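Local atomic coordinates of probable outer membrane protein (Pseudomonas aeruginosa, PDB entry 3DWO), a protein that probably carries long-chain fatty acids or other hydrophobic compounds across the bacterial outer membrane. Residues A[115-121]-A[141-147]. Numbering follows the deposited sequence.
With C8E ((hydroxyethyloxy)tri(ethyloxy)octane), chain E; C8E ((hydroxyethyloxy)tri(ethyloxy)octane), chain L; C8E ((hydroxyethyloxy)tri(ethyloxy)octane), chain D.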
ATOM      1  N   SER A 115      14.810  10.775  -7.836  1.00 30.73           N
ATOM      2  CA  SER A 115      14.344  10.256  -6.559  1.00 31.13           C
ATOM      3  C   SER A 115      14.103   8.756  -6.527  1.00 29.30           C
ATOM      4  O   SER A 115      13.878   8.117  -7.556  1.00 29.43           O
ATOM      5  CB  SER A 115      13.056  10.968  -6.133  1.00 31.65           C
ATOM      6  OG  SER A 115      11.930  10.454  -6.825  1.00 33.92           O
ATOM      7  N   GLN A 116      14.180   8.208  -5.321  1.00 28.18           N
ATOM      8  CA  GLN A 116      13.923   6.801  -5.078  1.00 28.07           C
ATOM      9  C   GLN A 116      12.742   6.854  -4.126  1.00 28.05           C
ATOM     10  O   GLN A 116      12.833   7.453  -3.053  1.00 27.47           O
ATOM     11  CB  GLN A 116      15.125   6.130  -4.420  1.00 28.95           C
ATOM     12  CG  GLN A 116      14.831   4.752  -3.868  1.00 30.39           C
ATOM     13  CD  GLN A 116      14.324   4.807  -2.444  1.00 32.36           C
ATOM     14  OE1 GLN A 116      15.019   5.290  -1.552  1.00 31.71           O
ATOM     15  NE2 GLN A 116      13.111   4.315  -2.221  1.00 34.10           N
ATOM     16  N   VAL A 117      11.638   6.236  -4.532  1.00 26.97           N
ATOM     17  CA  VAL A 117      10.405   6.250  -3.754  1.00 27.76           C
ATOM     18  C   VAL A 117       9.777   4.865  -3.541  1.00 26.57           C
ATOM     19  O   VAL A 117      10.146   3.892  -4.201  1.00 27.15           O
ATOM     20  CB  VAL A 117       9.383   7.191  -4.455  1.00 29.59           C
ATOM     21  CG1 VAL A 117       7.985   6.931  -3.959  1.00 34.26           C
ATOM     22  CG2 VAL A 117       9.762   8.644  -4.190  1.00 28.86           C
ATOM     23  N   VAL A 118       8.838   4.793  -2.598  1.00 24.27           N
ATOM     24  CA  VAL A 118       8.120   3.562  -2.277  1.00 22.17           C
ATOM     25  C   VAL A 118       6.623   3.896  -2.301  1.00 22.59           C
ATOM     26  O   VAL A 118       6.018   4.159  -1.262  1.00 20.47           O
ATOM     27  CB  VAL A 118       8.506   3.043  -0.871  1.00 22.81           C
ATOM     28  CG1 VAL A 118       7.878   1.674  -0.627  1.00 22.87           C
ATOM     29  CG2 VAL A 118      10.029   2.955  -0.743  1.00 23.31           C
ATOM     30  N   PRO A 119       6.008   3.888  -3.496  1.00 22.82           N
ATOM     31  CA  PRO A 119       4.585   4.199  -3.676  1.00 23.86           C
ATOM     32  C   PRO A 119       3.602   3.222  -3.040  1.00 26.23           C
ATOM     33  O   PRO A 119       2.530   3.620  -2.573  1.00 25.94           O
ATOM     34  CB  PRO A 119       4.420   4.219  -5.201  1.00 23.00           C
ATOM     35  CG  PRO A 119       5.807   4.451  -5.721  1.00 21.85           C
ATOM     36  CD  PRO A 119       6.644   3.620  -4.797  1.00 23.57           C
ATOM     37  N   MET A 120       3.965   1.943  -3.039  1.00 25.95           N
ATOM     38  CA  MET A 120       3.086   0.910  -2.517  1.00 26.31           C
ATOM     39  C   MET A 120       3.761  -0.023  -1.528  1.00 26.36           C
ATOM     40  O   MET A 120       4.935  -0.377  -1.679  1.00 24.19           O
ATOM     41  CB  MET A 120       2.523   0.103  -3.690  1.00 26.84           C
ATOM     42  CG  MET A 120       1.012   0.000  -3.700  1.00 31.84           C
ATOM     43  SD  MET A 120       0.321   0.050  -5.367  1.00 29.55           S
ATOM     44  CE  MET A 120       1.070  -1.466  -6.073  1.00 28.04           C
ATOM     45  N   GLY A 121       3.004  -0.425  -0.517  1.00 26.66           N
ATOM     46  CA  GLY A 121       3.540  -1.318   0.486  1.00 28.05           C
ATOM     47  C   GLY A 121       2.539  -1.719   1.551  1.00 29.49           C
ATOM     48  O   GLY A 121       1.864  -0.870   2.131  1.00 29.72           O
ATOM     49  N   ILE A 141       3.161  -6.876  -0.352  1.00 25.59           N
ATOM     50  CA  ILE A 141       3.199  -6.033  -1.541  1.00 25.19           C
ATOM     51  C   ILE A 141       4.161  -4.875  -1.317  1.00 25.17           C
ATOM     52  O   ILE A 141       4.106  -4.211  -0.289  1.00 23.65           O
ATOM     53  CB  ILE A 141       1.822  -5.375  -1.849  1.00 27.11           C
ATOM     54  CG1 ILE A 141       0.693  -6.391  -1.728  1.00 31.29           C
ATOM     55  CG2 ILE A 141       1.835  -4.767  -3.239  1.00 27.24           C
ATOM     56  CD1 ILE A 141       0.298  -6.690  -0.298  1.00 35.58           C
ATOM     57  N   GLU A 142       5.049  -4.641  -2.271  1.00 25.19           N
ATOM     58  CA  GLU A 142       5.953  -3.512  -2.170  1.00 25.13           C
ATOM     59  C   GLU A 142       6.302  -3.025  -3.559  1.00 25.37           C
ATOM     60  O   GLU A 142       6.581  -3.822  -4.457  1.00 24.54           O
ATOM     61  CB  GLU A 142       7.238  -3.843  -1.402  1.00 23.29           C
ATOM     62  CG  GLU A 142       8.211  -2.648  -1.415  1.00 25.30           C
ATOM     63  CD  GLU A 142       9.204  -2.633  -0.254  1.00 26.98           C
ATOM     64  OE1 GLU A 142       9.472  -3.707   0.321  1.00 26.79           O
ATOM     65  OE2 GLU A 142       9.729  -1.543   0.074  1.00 23.88           O
ATOM     66  N   THR A 143       6.256  -1.706  -3.725  1.00 23.24           N
ATOM     67  CA  THR A 143       6.573  -1.064  -4.989  1.00 22.83           C
ATOM     68  C   THR A 143       7.647  -0.021  -4.728  1.00 23.98           C
ATOM     69  O   THR A 143       7.487   0.846  -3.873  1.00 21.08           O
ATOM     70  CB  THR A 143       5.335  -0.346  -5.591  1.00 24.29           C
ATOM     71  OG1 THR A 143       4.350  -1.318  -5.969  1.00 23.87           O
ATOM     72  CG2 THR A 143       5.730   0.487  -6.805  1.00 23.99           C
ATOM     73  N   ILE A 144       8.756  -0.120  -5.453  1.00 24.98           N
ATOM     74  CA  ILE A 144       9.831   0.841  -5.306  1.00 24.56           C
ATOM     75  C   ILE A 144      10.055   1.455  -6.674  1.00 24.99           C
ATOM     76  O   ILE A 144      10.090   0.745  -7.675  1.00 23.88           O
ATOM     77  CB  ILE A 144      11.127   0.170  -4.824  1.00 26.04           C
ATOM     78  CG1 ILE A 144      10.904  -0.456  -3.448  1.00 26.79           C
ATOM     79  CG2 ILE A 144      12.246   1.199  -4.740  1.00 26.78           C
ATOM     80  CD1 ILE A 144      12.134  -1.137  -2.885  1.00 29.57           C
ATOM     81  N   GLY A 145      10.198   2.773  -6.722  1.00 25.56           N
ATOM     82  CA  GLY A 145      10.409   3.423  -7.998  1.00 26.61           C
ATOM     83  C   GLY A 145      11.572   4.393  -8.051  1.00 27.33           C
ATOM     84  O   GLY A 145      11.933   5.014  -7.045  1.00 25.73           O
ATOM     85  N   LEU A 146      12.170   4.498  -9.234  1.00 26.32           N
ATOM     86  CA  LEU A 146      13.272   5.418  -9.483  1.00 29.01           C
ATOM     87  C   LEU A 146      12.660   6.470 -10.403  1.00 30.34           C
ATOM     88  O   LEU A 146      11.995   6.135 -11.385  1.00 31.01           O
ATOM     89  CB  LEU A 146      14.439   4.687 -10.158  1.00 29.85           C
ATOM     90  CG  LEU A 146      15.004   3.560  -9.284  1.00 32.80           C
ATOM     91  CD1 LEU A 146      16.193   2.889  -9.968  1.00 33.16           C
ATOM     92  CD2 LEU A 146      15.423   4.133  -7.931  1.00 32.78           C
ATOM     93  N   THR A 147      12.882   7.740 -10.084  1.00 31.34           N
ATOM     94  CA  THR A 147      12.273   8.825 -10.841  1.00 32.81           C
ATOM     95  C   THR A 147      13.203   9.870 -11.444  1.00 32.15           C
ATOM     96  O   THR A 147      14.301  10.108 -10.954  1.00 32.94           O
ATOM     97  CB  THR A 147      11.248   9.559  -9.936  1.00 33.82           C
ATOM     98  OG1 THR A 147      10.184   8.662  -9.599  1.00 37.26           O
ATOM     99  CG2 THR A 147      10.674  10.763 -10.628  1.00 37.89           C
TER
HETATM  100  C1  C8E E 455       7.618  -4.294   2.956  1.00 56.73           C
HETATM  101  C2  C8E E 455       6.289  -3.947   3.441  1.00 55.98           C
HETATM  102  C3  C8E E 455       5.772  -2.681   2.930  1.00 56.21           C
HETATM  103  C4  C8E E 455       6.024  -1.667   3.939  1.00 56.05           C
HETATM  104  C5  C8E E 455       4.809  -0.840   4.095  1.00 57.13           C
HETATM  105  C6  C8E E 455       5.149   0.418   4.721  1.00 57.82           C
HETATM  106  C7  C8E E 455       3.822   0.925   5.001  1.00 57.67           C
HETATM  107  C8  C8E E 455       3.826   1.485   6.358  1.00 59.25           C
HETATM  108  O9  C8E E 455       2.929   2.434   6.893  1.00 60.92           O
HETATM  109  C10 C8E E 455       2.825   3.714   6.305  1.00 60.89           C
HETATM  110  C11 C8E E 455       1.789   4.419   7.124  1.00 62.22           C
HETATM  111  O12 C8E E 455       0.550   3.681   7.136  1.00 62.26           O
HETATM  112  C13 C8E E 455      -0.402   4.083   8.162  1.00 62.83           C
HETATM  113  C14 C8E E 455      -1.442   3.155   8.866  1.00 62.71           C
HETATM  114  O15 C8E E 455      -1.291   1.859   9.512  1.00 63.27           O
HETATM  115  C16 C8E E 455      -1.484   0.785   8.569  1.00 63.68           C
HETATM  116  C17 C8E E 455      -2.936   0.294   8.449  1.00 64.61           C
HETATM  117  O18 C8E E 455      -3.386  -0.969   8.979  1.00 64.80           O
HETATM  118  C19 C8E E 455      -3.263  -2.051   8.013  1.00 65.14           C
HETATM  119  C20 C8E E 455      -4.494  -2.804   7.390  1.00 64.97           C
HETATM  120  O21 C8E E 455      -4.863  -2.510   6.040  1.00 64.70           O
HETATM  121  C1  C8E L 462      17.870   8.429  -6.825  1.00 55.31           C
HETATM  122  C2  C8E L 462      18.513   9.542  -6.145  1.00 55.10           C
HETATM  123  C3  C8E L 462      18.396   9.516  -4.688  1.00 55.80           C
HETATM  124  C4  C8E L 462      19.134  10.657  -4.178  1.00 55.84           C
HETATM  125  C5  C8E L 462      20.126  10.178  -3.185  1.00 57.20           C
HETATM  126  C6  C8E L 462      20.733  11.299  -2.498  1.00 56.71           C
HETATM  127  C1  C8E D 454      -9.314  -5.299   1.058  1.00 50.18           C
HETATM  128  C2  C8E D 454      -8.351  -6.299   0.611  1.00 50.76           C
HETATM  129  C3  C8E D 454      -7.732  -6.038  -0.681  1.00 49.31           C
HETATM  130  C4  C8E D 454      -6.744  -7.080  -0.900  1.00 50.82           C
HETATM  131  C5  C8E D 454      -5.764  -6.609  -1.910  1.00 50.43           C
HETATM  132  C6  C8E D 454      -4.542  -7.385  -1.823  1.00 51.12           C
HETATM  133  C7  C8E D 454      -4.005  -7.159  -3.154  1.00 52.35           C
HETATM  134  C8  C8E D 454      -2.535  -6.991  -3.065  1.00 53.78           C
HETATM  135  O9  C8E D 454      -1.551  -7.658  -3.842  1.00 51.56           O
HETATM  136  C10 C8E D 454      -1.473  -9.069  -3.782  1.00 51.76           C
HETATM  137  C11 C8E D 454      -0.361  -9.454  -4.706  1.00 49.18           C
HETATM  138  O12 C8E D 454      -0.876  -9.814  -5.999  1.00 48.77           O
HETATM  139  C13 C8E D 454      -0.730 -11.217  -6.376  1.00 46.07           C
HETATM  140  C14 C8E D 454      -1.695 -12.383  -5.990  1.00 47.72           C
HETATM  141  O15 C8E D 454      -2.352 -13.406  -6.797  1.00 48.48           O
HETATM  142  C16 C8E D 454      -3.651 -12.982  -7.259  1.00 47.91           C
HETATM  143  C17 C8E D 454      -4.818 -13.338  -6.319  1.00 45.87           C
HETATM  144  O18 C8E D 454      -4.718 -14.319  -5.264  1.00 46.74           O
HETATM  145  C19 C8E D 454      -5.080 -15.661  -5.687  1.00 44.79           C
HETATM  146  C20 C8E D 454      -6.205 -16.510  -4.987  1.00 45.53           C
HETATM  147  O21 C8E D 454      -5.840 -17.426  -3.943  1.00 42.02           O
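Thr143 packs against Met120 and Pro119 where two neighbouring antiparallel strands of the barrel wall, 115-121 and 141-147, fall out of step. Its CB lies 3.4 Å from Met120 CB, closer than carbons usually come. From there the side chain forks. OG1 lies beside its own backbone N (chi1 -67°), which brings it alongside Met120, 3.2 Å from CB, while the twice-bent methionine chain curls back to set CE 3.3 Å from the same oxygen. These neighbours are carbons; the hydroxyl finds its polar partner in Thr169 OG1 of strand 158-177. On the other branch the threonine meets Pro119: the two side chains cross at about a right angle, and CG2 touches Pro119 CD at 3.8 Å.

On one flank, Val117 and Gly145 form a regular hydrogen-bonded pair. From this pair to the Gly121–Glu142 pair, one strand advances four residues and the other three. Pro119 has no N-H to offer Thr143 O, which instead receives the CA-H of Val118 and sits 3.0 Å from Pro119 CD. Beyond the slip, Thr143 N does bond Met120 O.

On the other edge of strand 115-121 the partners change too: Gln116 pairs through its backbone with Gly100 of strand 93-105, whereas Pro119 and Gly121 pair with Val5 and Phe3 near the N-terminus. A detergent molecule passes over Gly121, its C5 3.5 Å from the backbone C. The irregularity is consistent with the kinked third barrel strand of FadL, which opens the wall laterally for hydrophobic cargo. The site is a worked example of how proline can interrupt regular strand pairing: where its missing N-H would have met a carbonyl, carbon contacts replace the hydrogen bond.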